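Local coordinates for phenolpthiocerol synthesis type-I polyketide synthase ppsA (Mycobacterium bovis, PDB 7AKC), which is thought to help build the lipid core of phthiocerols and phenolphthiocerols, this part being the acyltransferase domain, which in such synthases selects and transfers the extender unit, at residues A[78-81]-A[82-86]; A[184-187]-A[188-191]; A[260-263]-A[264-268]; A[88-91]-A[92-96]. One frame throughout, in Å; residues are numbered along the deposited sequence. Where two conformers were deposited one is given.

In the fold
All four contacts are local, made by neighbouring turns of chain within the acyltransferase domain. Contacts 1 and 4 belong to the same helix, 79-100; contact 1 is a surface contact near its beginning, rich in glutamine, glutamate and water, whereas contact 4 is partly buried and joins aliphatic pairs to a threonine-carbonyl bond. Contact 2 is also partly buried and lies where the antiparallel sheet leads into helix 187-199, on the opposite side of the chain's centre from contact 4, the two centres about 32 Å apart. Contact 3 is the most central: helix 257-265 gives way to loop there, water and His214 bond to its late carbonyls, and asparagine amides reach Thr245.

Contact 1: residues A[78-81]-A[82-86]; sequences VGIE and QIQLG
Near the beginning of helix 79-100, Gln82 folds its side chain back on Val78, one turn earlier. Its OE1 accepts the N-H of Val78 at 2.9 Å, nearly straight at the hydrogen (170°), although the donor is tilted from the plane of the amide. CG stands beside the backbone N (chi1 -84°) and the chain bends again beyond it, which carries the amide back to the preceding loop. A water also bridges the pair, donating to Val78 O at 2.7 Å and accepting from Gln82 N at 2.9 Å. This is the first turn of a helix tied down by side chain and solvent together. Regular helical bonding follows, with Ile83 N reaching Gly79 O at 2.9 Å and Gln84 N reaching Ile80 O at 2.8 Å. Glycine suits position 79, whose positive phi (87°) would press a beta carbon against the carbonyl before it. Ile83 lays CD1 alongside the Gly79 backbone, 3.6 Å from Gly79 O. Ile80, which is buried, meets Gln84 CG with its CG1 at 3.8 Å; Ile80 goes on to Val211, while Gln84 and Glu81 face helix 127-141.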
loop_
_atom_site.group_PDB
_atom_site.type_symbol
_atom_site.label_atom_id
_atom_site.label_comp_id
_atom_site.label_asym_id
_atom_site.label_seq_id
_atom_site.Cartn_x
_atom_site.Cartn_y
_atom_site.Cartn_z
ATOM N N VAL A 78 5.337 -17.356 10.093
ATOM C CA VAL A 78 4.715 -17.011 11.366
ATOM C C VAL A 78 5.150 -15.648 11.882
ATOM O O VAL A 78 6.336 -15.409 12.050
ATOM C CB VAL A 78 5.036 -18.136 12.395
ATOM C CG1 VAL A 78 4.606 -17.743 13.788
ATOM C CG2 VAL A 78 4.398 -19.460 11.989
ATOM N N GLY A 79 4.191 -14.774 12.169
ATOM C CA GLY A 79 4.491 -13.445 12.698
ATOM C C GLY A 79 4.755 -12.396 11.636
ATOM O O GLY A 79 5.198 -12.736 10.538
ATOM N N ILE A 80 4.503 -11.105 11.960
ATOM C CA ILE A 80 4.677 -9.991 11.014
ATOM C C ILE A 80 6.040 -9.998 10.318
ATOM O O ILE A 80 6.079 -9.887 9.101
ATOM C CB ILE A 80 4.368 -8.600 11.636
ATOM C CG1 ILE A 80 4.463 -7.481 10.584
ATOM C CG2 ILE A 80 5.258 -8.280 12.838
ATOM C CD1 ILE A 80 3.846 -6.148 11.125
ATOM N N GLU A 81 7.149 -10.174 11.070
ATOM C CA GLU A 81 8.472 -10.167 10.437
ATOM C C GLU A 81 8.609 -11.255 9.339
ATOM O O GLU A 81 8.872 -10.929 8.177
ATOM C CB GLU A 81 9.566 -10.266 11.511
ATOM C CG GLU A 81 9.472 -9.151 12.537
ATOM C CD GLU A 81 10.202 -9.417 13.833
ATOM O OE1 GLU A 81 9.557 -9.893 14.800
ATOM O OE2 GLU A 81 11.424 -9.140 13.880
ATOM N N GLN A 82 8.369 -12.532 9.684
ATOM C CA GLN A 82 8.432 -13.615 8.695
ATOM C C GLN A 82 7.436 -13.401 7.555
ATOM O O GLN A 82 7.818 -13.558 6.398
ATOM C CB GLN A 82 8.139 -14.982 9.344
ATOM C CG GLN A 82 9.331 -15.655 10.004
ATOM C CD GLN A 82 9.228 -17.164 9.849
ATOM O OE1 GLN A 82 8.207 -17.797 10.174
ATOM N NE2 GLN A 82 10.294 -17.777 9.350
ATOM N N ILE A 83 6.166 -13.055 7.858
ATOM C CA ILE A 83 5.157 -12.852 6.807
ATOM C C ILE A 83 5.555 -11.734 5.827
ATOM O O ILE A 83 5.505 -11.949 4.609
ATOM C CB ILE A 83 3.743 -12.665 7.409
ATOM C CG1 ILE A 83 3.167 -14.024 7.817
ATOM C CG2 ILE A 83 2.777 -11.935 6.447
ATOM C CD1 ILE A 83 2.192 -13.993 8.998
ATOM N N GLN A 84 5.988 -10.570 6.342
ATOM C CA GLN A 84 6.389 -9.458 5.470
ATOM C C GLN A 84 7.624 -9.790 4.637
ATOM O O GLN A 84 7.711 -9.360 3.494
ATOM C CB GLN A 84 6.577 -8.150 6.263
ATOM C CG GLN A 84 5.284 -7.595 6.869
ATOM C CD GLN A 84 4.244 -7.278 5.829
ATOM O OE1 GLN A 84 4.552 -6.827 4.719
ATOM N NE2 GLN A 84 2.992 -7.496 6.145
ATOM N N LEU A 85 8.542 -10.635 5.165
ATOM C CA LEU A 85 9.727 -11.055 4.428
ATOM C C LEU A 85 9.379 -12.016 3.278
ATOM O O LEU A 85 9.901 -11.857 2.164
ATOM C CB LEU A 85 10.778 -11.651 5.364
ATOM C CG LEU A 85 11.475 -10.612 6.245
ATOM C CD1 LEU A 85 12.302 -11.292 7.339
ATOM C CD2 LEU A 85 12.325 -9.658 5.396
ATOM N N GLY A 86 8.462 -12.952 3.528
ATOM C CA GLY A 86 7.977 -13.845 2.482
ATOM C C GLY A 86 7.213 -13.053 1.422
ATOM O O GLY A 86 7.328 -13.347 0.226
HETATM O O HOH W 1 7.987 -13.320 12.500
#

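Contact 2: residues A[184-187]-A[188-191]; sequences AGPT and EQID
The carbonyl oxygen of Pro186 is gripped by two backbone N-H groups of the helix it introduces. Ile190 N donates to Pro186 O at 3.0 Å, nearly in line with the carbonyl, and Gln189 N adds a weak, strongly bent bond to the same Pro186 O at 2.9 Å. Pro186 occupies the N-cap position of helix 187-199; a residue with no N-H to offer fits there, since its carbonyl is the group that opens the helical bonding. The next bond of the series joins Asp191 N to Thr187 O at 2.9 Å.

Two side chains pack on the proline ring. The extended Gln189 sets its amide against the CB-CG-CD part of the ring, NE2 lying 3.7 Å from Pro186 CG, while the polar end itself bonds to Gln169. Glu188 turns back instead: CG sits between its own backbone N and carbonyl carbon (chi1 65°), and a further bend brings OE2 to 3.7 Å from Pro186 CB. Ile190 reaches the other way, CD1 lying 3.6 Å from Gly185 N, where a glycine offers bare backbone and, having no beta carbon, does not crowd Pro186 CD.

Gln189 also touches Phe167 and Val170, which bind a sodium ion. The turn joins strand 180-184 to helix 187-199 in the antiparallel-sheet part of the domain. Ile190 and Ala184 pack on strand 148-153, through Ala151 and Met150, and Asp191 OD1 forms a salt bridge with Arg206 of strand 204-207.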
loop_
_atom_site.group_PDB
_atom_site.type_symbol
_atom_site.label_atom_id
_atom_site.label_comp_id
_atom_site.label_asym_id
_atom_site.label_seq_id
_atom_site.Cartn_x
_atom_site.Cartn_y
_atom_site.Cartn_z
ATOM N N ALA A 184 -8.325 2.894 9.926
ATOM C CA ALA A 184 -7.386 2.142 10.731
ATOM C C ALA A 184 -7.324 2.742 12.129
ATOM O O ALA A 184 -7.352 3.956 12.287
ATOM C CB ALA A 184 -5.996 2.162 10.078
ATOM N N GLY A 185 -7.174 1.870 13.113
ATOM C CA GLY A 185 -7.113 2.286 14.502
ATOM C C GLY A 185 -7.293 1.101 15.438
ATOM O O GLY A 185 -7.263 -0.059 15.014
ATOM N N PRO A 186 -7.491 1.370 16.741
ATOM C CA PRO A 186 -7.669 0.266 17.697
ATOM C C PRO A 186 -8.778 -0.717 17.267
ATOM O O PRO A 186 -9.863 -0.246 16.849
ATOM C CB PRO A 186 -7.988 0.984 19.022
ATOM C CG PRO A 186 -7.332 2.341 18.864
ATOM C CD PRO A 186 -7.572 2.692 17.394
ATOM N N THR A 187 -8.526 -2.035 17.312
ATOM C CA THR A 187 -9.496 -3.009 16.800
ATOM C C THR A 187 -10.926 -2.829 17.349
ATOM O O THR A 187 -11.875 -2.875 16.572
ATOM C CB THR A 187 -9.019 -4.460 16.969
ATOM O OG1 THR A 187 -9.778 -5.252 16.095
ATOM C CG2 THR A 187 -9.204 -5.012 18.386
ATOM N N GLU A 188 -11.067 -2.540 18.648
ATOM C CA GLU A 188 -12.381 -2.372 19.245
ATOM C C GLU A 188 -13.110 -1.136 18.734
ATOM O O GLU A 188 -14.353 -1.171 18.585
ATOM C CB GLU A 188 -12.311 -2.389 20.781
ATOM C CG GLU A 188 -11.547 -1.231 21.408
ATOM C CD GLU A 188 -10.032 -1.361 21.457
ATOM O OE1 GLU A 188 -9.480 -2.315 20.857
ATOM O OE2 GLU A 188 -9.395 -0.471 22.067
ATOM N N GLN A 189 -12.328 -0.070 18.372
ATOM C CA GLN A 189 -12.925 1.134 17.781
ATOM C C GLN A 189 -13.347 0.874 16.333
ATOM O O GLN A 189 -14.392 1.343 15.907
ATOM C CB GLN A 189 -11.994 2.321 17.939
ATOM C CG GLN A 189 -11.688 2.597 19.416
ATOM C CD GLN A 189 -10.784 3.785 19.600
ATOM O OE1 GLN A 189 -10.660 4.642 18.714
ATOM N NE2 GLN A 189 -10.156 3.880 20.766
ATOM N N ILE A 190 -12.541 0.107 15.592
ATOM C CA ILE A 190 -12.869 -0.317 14.227
ATOM C C ILE A 190 -14.172 -1.129 14.228
ATOM O O ILE A 190 -15.070 -0.842 13.440
ATOM C CB ILE A 190 -11.702 -1.108 13.617
ATOM C CG1 ILE A 190 -10.465 -0.175 13.381
ATOM C CG2 ILE A 190 -12.143 -1.842 12.323
ATOM C CD1 ILE A 190 -10.683 1.094 12.489
ATOM N N ASP A 191 -14.351 -2.021 15.230
ATOM C CA ASP A 191 -15.556 -2.797 15.345
ATOM C C ASP A 191 -16.762 -1.875 15.586
ATOM O O ASP A 191 -17.811 -2.081 14.977
ATOM C CB ASP A 191 -15.400 -3.834 16.456
ATOM C CG ASP A 191 -14.581 -5.040 16.005
ATOM O OD1 ASP A 191 -14.324 -5.173 14.764
ATOM O OD2 ASP A 191 -14.144 -5.823 16.878
#

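Contact 3: residues A[260-263]-A[264-268]; sequences WATN and MRNPV
Backbone hydrogen bonds come first, and the oxygen of Thr262 takes two of them. Asn266 N approaches Thr262 O at 2.9 Å, nearly straight out from the carbonyl, while Arg265 N comes to the same Thr262 O at 3.1 Å from well above the carbonyl plane, 60° out of it. One bond spans four residues and the other three, a tightening that belongs to the place where helix 257-265 gives way to loop. Two residues earlier in the helix, Met264 N bonds to Trp260 O at 3.2 Å.

Among the side-chain contacts, Thr262 and Asn266 lie side by side and point the same way, the methyl CG2 of Thr262 resting 3.3 Å from ND2 of Asn266. The branched threonine divides its tasks: OG1 stands beside the backbone N (chi1 -66°) and bonds back to Glu258 O, which leaves CG2 anti to that nitrogen and facing Asn266, whose ND2 is held by Thr245 O. Met264 tucks CG against Ala261 O at 3.2 Å before its flexible chain runs on to Met225 and Met141.

Water-mediated contact completes the set. One water lies 2.9 Å from both Asn263 O and Pro267 O, spanning the helix and the loop after it, although it cannot serve every acceptor around it at once.

The loop after the helix runs past His214 and Ser112, Val268 packing on both; Ser112 lies in a GxSxG sequence consistent with a nucleophile elbow. Chemically, where the helical bonding runs out, a water and His214 ND1 supply hydrogen-bonding partners for the carbonyls of Asn263 and Asn266, and the asparagine amides tie to Thr245.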
loop_
_atom_site.group_PDB
_atom_site.type_symbol
_atom_site.label_atom_id
_atom_site.label_comp_id
_atom_site.label_asym_id
_atom_site.label_seq_id
_atom_site.Cartn_x
_atom_site.Cartn_y
_atom_site.Cartn_z
ATOM N N TRP A 260 10.482 6.249 4.953
ATOM C CA TRP A 260 9.854 5.026 5.500
ATOM C C TRP A 260 9.121 5.253 6.821
ATOM O O TRP A 260 8.024 4.702 7.011
ATOM C CB TRP A 260 10.872 3.865 5.572
ATOM C CG TRP A 260 11.471 3.587 4.219
ATOM C CD1 TRP A 260 12.772 3.772 3.837
ATOM C CD2 TRP A 260 10.750 3.221 3.029
ATOM N NE1 TRP A 260 12.911 3.522 2.486
ATOM C CE2 TRP A 260 11.682 3.184 1.966
ATOM C CE3 TRP A 260 9.395 2.976 2.749
ATOM C CZ2 TRP A 260 11.298 2.916 0.654
ATOM C CZ3 TRP A 260 9.031 2.660 1.460
ATOM C CH2 TRP A 260 9.972 2.654 0.425
ATOM N N ALA A 261 9.638 6.159 7.678
ATOM C CA ALA A 261 8.940 6.542 8.925
ATOM C C ALA A 261 7.626 7.267 8.590
ATOM O O ALA A 261 6.599 7.034 9.235
ATOM C CB ALA A 261 9.830 7.459 9.763
ATOM N N THR A 262 7.647 8.112 7.547
ATOM C CA THR A 262 6.454 8.845 7.138
ATOM C C THR A 262 5.434 7.938 6.482
ATOM O O THR A 262 4.235 8.039 6.756
ATOM C CB THR A 262 6.861 10.008 6.226
ATOM O OG1 THR A 262 7.615 10.953 6.984
ATOM C CG2 THR A 262 5.663 10.689 5.561
ATOM N N ASN A 263 5.914 7.047 5.600
ATOM C CA ASN A 263 5.082 6.112 4.840
ATOM C C ASN A 263 4.237 5.197 5.734
ATOM O O ASN A 263 3.062 4.938 5.432
ATOM C CB ASN A 263 5.948 5.304 3.852
ATOM C CG ASN A 263 5.264 4.091 3.306
ATOM O OD1 ASN A 263 5.355 2.998 3.894
ATOM N ND2 ASN A 263 4.488 4.278 2.248
ATOM N N MET A 264 4.828 4.745 6.833
ATOM C CA MET A 264 4.112 3.819 7.753
ATOM C C MET A 264 2.976 4.532 8.508
ATOM O O MET A 264 2.056 3.839 8.919
ATOM C CB MET A 264 5.097 3.183 8.744
ATOM C CG MET A 264 5.548 4.096 9.845
ATOM S SD MET A 264 6.876 3.365 10.815
ATOM C CE MET A 264 6.202 1.737 11.120
ATOM N N ARG A 265 3.038 5.852 8.665
ATOM C CA ARG A 265 2.010 6.607 9.436
ATOM C C ARG A 265 0.993 7.247 8.492
ATOM O O ARG A 265 -0.198 7.193 8.794
ATOM C CB ARG A 265 2.683 7.704 10.264
ATOM C CG ARG A 265 1.745 8.725 10.885
ATOM C CD ARG A 265 0.734 8.073 11.799
ATOM N NE ARG A 265 -0.196 9.051 12.328
ATOM C CZ ARG A 265 -1.354 9.372 11.772
ATOM N NH1 ARG A 265 -1.749 8.784 10.658
ATOM N NH2 ARG A 265 -2.118 10.280 12.343
ATOM N N ASN A 266 1.463 7.846 7.392
ATOM C CA ASN A 266 0.549 8.571 6.521
ATOM C C ASN A 266 -0.505 7.669 5.914
ATOM O O ASN A 266 -0.254 6.477 5.706
ATOM C CB ASN A 266 1.337 9.198 5.359
ATOM C CG ASN A 266 1.963 10.526 5.677
ATOM O OD1 ASN A 266 2.014 10.967 6.828
ATOM N ND2 ASN A 266 2.517 11.163 4.653
ATOM N N PRO A 267 -1.657 8.238 5.524
ATOM C CA PRO A 267 -2.600 7.465 4.708
ATOM C C PRO A 267 -1.917 6.990 3.404
ATOM O O PRO A 267 -0.873 7.519 2.969
ATOM C CB PRO A 267 -3.698 8.481 4.328
ATOM C CG PRO A 267 -3.435 9.681 5.064
ATOM C CD PRO A 267 -2.066 9.638 5.681
ATOM N N VAL A 268 -2.484 5.961 2.808
ATOM C CA VAL A 268 -1.958 5.382 1.544
ATOM C C VAL A 268 -2.763 6.010 0.397
ATOM O O VAL A 268 -3.980 5.751 0.284
ATOM C CB VAL A 268 -2.170 3.867 1.538
ATOM C CG1 VAL A 268 -1.717 3.282 0.191
ATOM C CG2 VAL A 268 -1.457 3.195 2.721
HETATM O O HOH W 2 1.613 6.015 3.190
#

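Contact 4: residues A[88-91]-A[92-96]; sequences IGMQ and LALTE
Four successive backbone bonds of regular alpha-helical type join residues 88-91 to residues 92-95, from Leu92 N on Ile88 O at 2.9 Å through to Thr95 N on Gln91 O. The last acceptor carries a second bond as well. Thr95 OG1 donates to Gln91 O at 2.7 Å, and it comes from the face of the carbonyl plane opposite to the one used by the backbone N-H. Threonine suits this place because its OG1 stands beside the backbone N (chi1 -60°) and can fold down onto the previous turn; the same hydroxyl oxygen is also bonded to Tyr27 OH.

The apolar side chains form two pairs on different flanks of the helix. Ile88 and Leu92 run side by side in the same direction, with CG1 of the isoleucine 4.1 Å from CG of the leucine, and both face helix 115-121. Met90 and Leu94 cross obliquely: Met90 CG touches Leu94 CD1 at 3.8 Å. A bend at chi2 (86°) then swings the methionine's end round, so that Met90 CE lies 3.9 Å from the same Leu94 CD1. Leu94 continues this flank onto Ile291 and Thr319, and Met90 onto Leu320. Gln91, extended beyond CG, instead sends NE2 to Ser28 O, just after strand 23-27.

The chemistry implies a helix fixed to its surroundings by two means: aliphatic flanks that fit against neighbouring helices and loops, and a buried polar side on which the hydroxyl of Thr95 and NE2 of Gln91 each have a hydrogen-bonding partner.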
loop_
_atom_site.group_PDB
_atom_site.type_symbol
_atom_site.label_atom_id
_atom_site.label_comp_id
_atom_site.label_asym_id
_atom_site.label_seq_id
_atom_site.Cartn_x
_atom_site.Cartn_y
_atom_site.Cartn_z
ATOM N N ILE A 88 7.684 -9.689 0.421
ATOM C CA ILE A 88 8.629 -8.996 -0.477
ATOM C C ILE A 88 9.525 -9.987 -1.254
ATOM O O ILE A 88 9.869 -9.722 -2.404
ATOM C CB ILE A 88 9.455 -7.890 0.222
ATOM C CG1 ILE A 88 10.258 -7.049 -0.800
ATOM C CG2 ILE A 88 10.346 -8.480 1.321
ATOM C CD1 ILE A 88 11.012 -5.893 -0.241
ATOM N N GLY A 89 9.814 -11.155 -0.680
ATOM C CA GLY A 89 10.597 -12.173 -1.382
ATOM C C GLY A 89 9.857 -12.647 -2.617
ATOM O O GLY A 89 10.388 -12.618 -3.723
ATOM N N MET A 90 8.570 -12.941 -2.429
ATOM C CA MET A 90 7.653 -13.381 -3.472
ATOM C C MET A 90 7.432 -12.274 -4.503
ATOM O O MET A 90 7.401 -12.567 -5.690
ATOM C CB MET A 90 6.323 -13.804 -2.832
ATOM C CG MET A 90 5.361 -14.424 -3.789
ATOM S SD MET A 90 5.624 -16.205 -3.997
ATOM C CE MET A 90 4.338 -16.530 -5.141
ATOM N N GLN A 91 7.341 -11.008 -4.070
ATOM C CA GLN A 91 7.169 -9.869 -4.981
ATOM C C GLN A 91 8.401 -9.701 -5.902
ATOM O O GLN A 91 8.251 -9.608 -7.115
ATOM C CB GLN A 91 6.870 -8.579 -4.199
ATOM C CG GLN A 91 5.437 -8.512 -3.651
ATOM C CD GLN A 91 5.277 -7.398 -2.639
ATOM O OE1 GLN A 91 6.216 -7.039 -1.937
ATOM N NE2 GLN A 91 4.092 -6.798 -2.543
ATOM N N LEU A 92 9.609 -9.733 -5.321
ATOM C CA LEU A 92 10.847 -9.594 -6.077
ATOM C C LEU A 92 11.074 -10.764 -7.036
ATOM O O LEU A 92 11.551 -10.541 -8.153
ATOM C CB LEU A 92 12.056 -9.436 -5.137
ATOM C CG LEU A 92 12.074 -8.185 -4.249
ATOM C CD1 LEU A 92 13.358 -8.124 -3.450
ATOM C CD2 LEU A 92 11.895 -6.892 -5.076
ATOM N N ALA A 93 10.702 -11.990 -6.631
ATOM C CA ALA A 93 10.885 -13.147 -7.510
ATOM C C ALA A 93 9.825 -13.220 -8.615
ATOM O O ALA A 93 10.154 -13.620 -9.746
ATOM C CB ALA A 93 10.957 -14.450 -6.715
ATOM N N LEU A 94 8.575 -12.822 -8.314
ATOM C CA LEU A 94 7.519 -12.807 -9.326
ATOM C C LEU A 94 7.813 -11.714 -10.348
ATOM O O LEU A 94 7.612 -11.946 -11.537
ATOM C CB LEU A 94 6.120 -12.586 -8.737
ATOM C CG LEU A 94 5.483 -13.740 -7.976
ATOM C CD1 LEU A 94 4.203 -13.274 -7.268
ATOM C CD2 LEU A 94 5.219 -14.926 -8.868
ATOM N N THR A 95 8.356 -10.554 -9.906
ATOM C CA THR A 95 8.744 -9.463 -10.800
ATOM C C THR A 95 9.770 -9.954 -11.833
ATOM O O THR A 95 9.642 -9.619 -13.007
ATOM C CB THR A 95 9.336 -8.291 -10.015
ATOM O OG1 THR A 95 8.365 -7.813 -9.088
ATOM C CG2 THR A 95 9.777 -7.140 -10.924
ATOM N N GLU A 96 10.767 -10.758 -11.409
ATOM C CA GLU A 96 11.773 -11.262 -12.355
ATOM C C GLU A 96 11.216 -12.350 -13.289
ATOM O O GLU A 96 11.684 -12.480 -14.424
ATOM C CB GLU A 96 13.052 -11.712 -11.633
ATOM C CG GLU A 96 13.980 -10.545 -11.332
ATOM C CD GLU A 96 15.097 -10.838 -10.352
ATOM O OE1 GLU A 96 15.972 -11.678 -10.669
ATOM O OE2 GLU A 96 15.105 -10.213 -9.267
#